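Local coordinates for malonyl acyl carrier protein transacylase (Streptococcus pneumoniae, PDB 3IM8) that probably transfers the malonyl group from coenzyme A to the holo acyl carrier protein, supplying malonyl units for fatty acid synthesis, at residues S37-Y42 and A108-A113; V131-T136 and I165-E170. One frame throughout, in Å; residues are numbered along the deposited sequence.

Contact 1 (S37-Y42 and A108-A113); sequences SQVLGY and AVALVA
Val-109 CG1 packs against the neighbouring side chains of Val-39 and Leu-40, two consecutive residues in the last turn of the other helix. Val-109 CG1 comes to 3.7 Å from Leu-40 CG and 3.9 Å from Val-39 CG1, while the side chains of Leu-40 and Val-109 cross at about a right angle. The first torsion of Val-109 sets this up, holding CG1 trans to the backbone N (chi1 177°) on a bond that already points at the partner helix. Val-39 answers with the same rotamer, and its CG1 reaches past Val-109 to lie 3.7 Å from Ala-110 N and 3.8 Å from Ala-110 CB. Leu-40 leaves its backbone at a slant, yet its branch turns inward: CD2 packs on Val-109 CG1 and also meets Ala-113 CB at 4.1 Å, one turn after Val-109. No hydrogen bond crosses; the side chains that meet are all apolar. Just beyond, Gly-41, with positive phi, ends the helix, and Tyr-42 lays one ring face over Leu-40 CB. The contact joins helices 27-40 and 105-122 near the surface of the larger, hydrolase-like subdomain of the FabD fold, with helix 58-78 alongside, its Pro-63 touching Leu-40 and its Leu-66 Val-109.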
# COMPACT_ATOMS: atom_id res chain seq x y z
N SER A 37 17.56 -0.09 10.32
CA SER A 37 18.70 0.79 10.08
C SER A 37 19.92 -0.03 9.76
O SER A 37 20.55 0.25 8.76
CB SER A 37 18.97 1.73 11.24
OG SER A 37 17.94 2.71 11.33
N GLN A 38 20.22 -1.06 10.56
CA GLN A 38 21.28 -2.03 10.22
C GLN A 38 21.16 -2.63 8.83
O GLN A 38 22.13 -2.64 8.09
CB GLN A 38 21.40 -3.17 11.24
CG GLN A 38 22.80 -3.75 11.26
CD GLN A 38 23.14 -4.43 12.58
OE1 GLN A 38 24.33 -4.74 12.87
NE2 GLN A 38 22.11 -4.67 13.41
N VAL A 39 19.99 -3.14 8.45
CA VAL A 39 19.87 -3.75 7.12
C VAL A 39 20.19 -2.73 6.02
O VAL A 39 20.87 -3.04 5.03
CB VAL A 39 18.47 -4.40 6.92
CG1 VAL A 39 18.22 -4.74 5.41
CG2 VAL A 39 18.31 -5.61 7.79
N LEU A 40 19.70 -1.52 6.20
CA LEU A 40 19.84 -0.46 5.20
C LEU A 40 21.25 0.15 5.06
O LEU A 40 21.60 0.61 4.01
CB LEU A 40 18.85 0.66 5.56
CG LEU A 40 17.43 0.12 5.50
CD1 LEU A 40 16.45 1.06 6.20
CD2 LEU A 40 17.02 -0.09 4.06
N GLY A 41 22.06 0.17 6.11
CA GLY A 41 23.39 0.80 6.06
C GLY A 41 23.33 2.30 6.28
O GLY A 41 24.25 3.04 5.89
N TYR A 42 22.23 2.77 6.89
CA TYR A 42 22.05 4.20 7.26
C TYR A 42 20.97 4.33 8.35
O TYR A 42 20.14 3.42 8.59
CB TYR A 42 21.74 5.08 6.05
CG TYR A 42 20.41 4.77 5.40
CD1 TYR A 42 19.19 5.10 6.05
CD2 TYR A 42 20.36 4.14 4.16
CE1 TYR A 42 17.94 4.81 5.44
CE2 TYR A 42 19.15 3.86 3.55
CZ TYR A 42 17.95 4.20 4.19
OH TYR A 42 16.79 3.90 3.58
N ALA A 108 12.39 -8.18 4.28
CA ALA A 108 11.42 -7.23 3.77
C ALA A 108 12.10 -5.88 3.59
O ALA A 108 11.99 -5.24 2.56
CB ALA A 108 10.26 -7.09 4.76
N VAL A 109 12.80 -5.44 4.62
CA VAL A 109 13.45 -4.14 4.59
C VAL A 109 14.38 -4.05 3.39
O VAL A 109 14.31 -3.04 2.65
CB VAL A 109 14.21 -3.89 5.88
CG1 VAL A 109 14.95 -2.58 5.81
CG2 VAL A 109 13.22 -3.86 7.07
N ALA A 110 15.26 -5.05 3.17
CA ALA A 110 16.17 -4.94 2.03
C ALA A 110 15.36 -4.96 0.71
O ALA A 110 15.66 -4.22 -0.22
CB ALA A 110 17.24 -6.06 2.03
N LEU A 111 14.34 -5.81 0.64
CA LEU A 111 13.61 -6.03 -0.57
C LEU A 111 12.82 -4.81 -1.01
O LEU A 111 12.72 -4.55 -2.23
CB LEU A 111 12.66 -7.16 -0.34
CG LEU A 111 11.66 -7.59 -1.36
CD1 LEU A 111 12.36 -7.93 -2.70
CD2 LEU A 111 10.96 -8.81 -0.72
N VAL A 112 12.22 -4.08 -0.05
CA VAL A 112 11.47 -2.86 -0.43
C VAL A 112 12.39 -1.67 -0.77
O VAL A 112 12.00 -0.84 -1.58
CB VAL A 112 10.28 -2.43 0.57
CG1 VAL A 112 9.22 -3.62 0.75
CG2 VAL A 112 10.82 -1.98 1.91
N ALA A 113 13.60 -1.61 -0.19
CA ALA A 113 14.60 -0.62 -0.64
C ALA A 113 14.91 -0.80 -2.11
O ALA A 113 15.03 0.19 -2.83
CB ALA A 113 15.86 -0.70 0.15

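Contact 2 (V131-T136 and I165-E170); sequences VAVLNT and IVIAGE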
# COMPACT_ATOMS: atom_id res chain seq x y z
N VAL A 131 -5.44 10.27 -12.37
CA VAL A 131 -6.60 11.06 -12.11
C VAL A 131 -7.45 10.21 -11.24
O VAL A 131 -7.60 9.05 -11.53
CB VAL A 131 -7.35 11.46 -13.41
CG1 VAL A 131 -8.65 12.16 -13.05
CG2 VAL A 131 -6.50 12.43 -14.23
N ALA A 132 -7.98 10.76 -10.14
CA ALA A 132 -9.02 10.07 -9.39
C ALA A 132 -10.37 10.37 -10.02
O ALA A 132 -10.78 11.52 -10.14
CB ALA A 132 -9.03 10.51 -7.92
N VAL A 133 -11.05 9.31 -10.44
CA VAL A 133 -12.39 9.40 -11.01
C VAL A 133 -13.43 9.05 -9.95
O VAL A 133 -13.61 7.88 -9.60
CB VAL A 133 -12.56 8.45 -12.21
CG1 VAL A 133 -13.94 8.60 -12.82
CG2 VAL A 133 -11.48 8.72 -13.25
N LEU A 134 -14.09 10.08 -9.44
CA LEU A 134 -15.06 9.94 -8.36
C LEU A 134 -16.48 9.74 -8.88
O LEU A 134 -16.88 10.30 -9.90
CB LEU A 134 -15.01 11.16 -7.44
CG LEU A 134 -13.87 11.19 -6.42
CD1 LEU A 134 -12.57 10.70 -7.06
CD2 LEU A 134 -13.70 12.59 -5.86
N ASN A 135 -17.25 8.90 -8.19
CA ASN A 135 -18.65 8.67 -8.53
C ASN A 135 -18.99 8.43 -10.01
O ASN A 135 -19.85 9.11 -10.57
CB ASN A 135 -19.51 9.81 -7.99
CG ASN A 135 -19.43 9.94 -6.48
OD1 ASN A 135 -19.06 10.99 -5.95
ND2 ASN A 135 -19.76 8.86 -5.77
N THR A 136 -18.39 7.39 -10.59
CA THR A 136 -18.79 6.88 -11.91
C THR A 136 -18.68 5.34 -11.91
O THR A 136 -17.77 4.79 -11.29
CB THR A 136 -17.91 7.45 -13.03
OG1 THR A 136 -16.99 6.45 -13.49
CG2 THR A 136 -17.12 8.65 -12.53
N ILE A 165 -12.02 5.55 -8.14
CA ILE A 165 -11.08 4.75 -8.91
C ILE A 165 -10.06 5.65 -9.58
O ILE A 165 -10.42 6.59 -10.31
CB ILE A 165 -11.84 3.88 -9.99
CG1 ILE A 165 -12.63 2.78 -9.23
CG2 ILE A 165 -10.85 3.28 -11.02
CD1 ILE A 165 -13.74 2.09 -9.98
N VAL A 166 -8.78 5.39 -9.32
CA VAL A 166 -7.74 6.15 -9.94
C VAL A 166 -7.28 5.46 -11.22
O VAL A 166 -6.89 4.26 -11.19
CB VAL A 166 -6.50 6.38 -9.01
CG1 VAL A 166 -5.45 7.28 -9.71
CG2 VAL A 166 -6.93 6.96 -7.65
N ILE A 167 -7.29 6.22 -12.32
CA ILE A 167 -6.68 5.76 -13.58
C ILE A 167 -5.27 6.32 -13.67
O ILE A 167 -5.02 7.41 -13.20
CB ILE A 167 -7.56 6.18 -14.81
CG1 ILE A 167 -7.66 7.72 -14.91
CG2 ILE A 167 -9.00 5.68 -14.59
CD1 ILE A 167 -7.90 8.20 -16.35
N ALA A 168 -4.36 5.59 -14.31
CA ALA A 168 -3.02 6.08 -14.47
C ALA A 168 -2.43 5.72 -15.85
O ALA A 168 -2.99 4.88 -16.58
CB ALA A 168 -2.14 5.52 -13.35
N GLY A 169 -1.30 6.35 -16.19
CA GLY A 169 -0.49 5.98 -17.37
C GLY A 169 0.20 7.19 -17.99
O GLY A 169 0.59 8.09 -17.27
N GLU A 170 0.33 7.21 -19.33
CA GLU A 170 1.04 8.32 -20.03
C GLU A 170 0.14 9.55 -20.27
O GLU A 170 -1.09 9.46 -20.32
CB GLU A 170 1.61 7.81 -21.37
CG GLU A 170 2.45 6.56 -21.24
CD GLU A 170 2.78 5.94 -22.58
OE1 GLU A 170 2.02 5.10 -23.07
OE2 GLU A 170 3.82 6.26 -23.14
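Val-133 and Ile-167 meet diagonally across two antiparallel strands, CG2 to CG2 at 4.1 Å, their side chains slanting across one another. They share one face of the sheet with Val-131 and Ile-165, so four branched residues make a ridged apolar surface. Ile-167 CG1 takes the cramped site between its own N and carbonyl carbon (chi1 63°), which brings it over the neighbouring strand, 4.0 Å from Val-131 CB, and leaves CG2 for Val-133. On the same face Val-133 CB rests 3.4 Å from Ile-165 O. The other face carries Ala-132 and Val-166, a non-hydrogen-bonded pair with 4.2 Å between their CA atoms. Val-166 CG2 lies against Ala-132 CA and CB, 4.1 Å from each, while Val-166 CG1, trans to its backbone N (chi1 -176°), fits 3.3 Å from Val-131 O.

Two hydrogen-bonded pairs flank it. Val-131 and Ile-167 exchange bonds in both directions, and the N of Ile-167 approaches Val-131 O almost head-on. Val-166 CA lies 3.3 Å from Val-131 O, a CA-H...O contact. In the other pair, Val-133 N gives a 2.8 Å bond to Ile-165 O, whereas the return bond from Ile-165 N to Val-133 O is longer and its donor stands above the carbonyl plane. Segments 131-134 and 165-169 run 146° apart in direction, well short of exactly antiparallel.

These are inner strands of the ferredoxin-like smaller subdomain of the FabD fold, with strand 188-191 bonded beyond 129-134 and strand 154-161 beyond 164-169. Helix 138-148 covers the Val-133 and Ile-167 face, fitting Ile-141 against both side chains and Cys-145 against Ile-167.

How the contacts relate
Contact 1 closes before contact 2 opens in the chain, and strand 129-134 is the next element after helix 105-122, so one element of each contact is consecutive with the other. This connection passes from the larger subdomain to the smaller one. In space the contacts are well separated: their centres are 33 Å apart, their nearest atoms about 19 Å, and they lie on opposite sides of the chain's centre. Contact 2 is nearer the probable catalytic pair, with the side chain of Val-166 about 9 Å from that of His-199 and about 12 Å from that of Ser-90. Contact 1 lies away from both. All four segments belong to the acyl transferase family region.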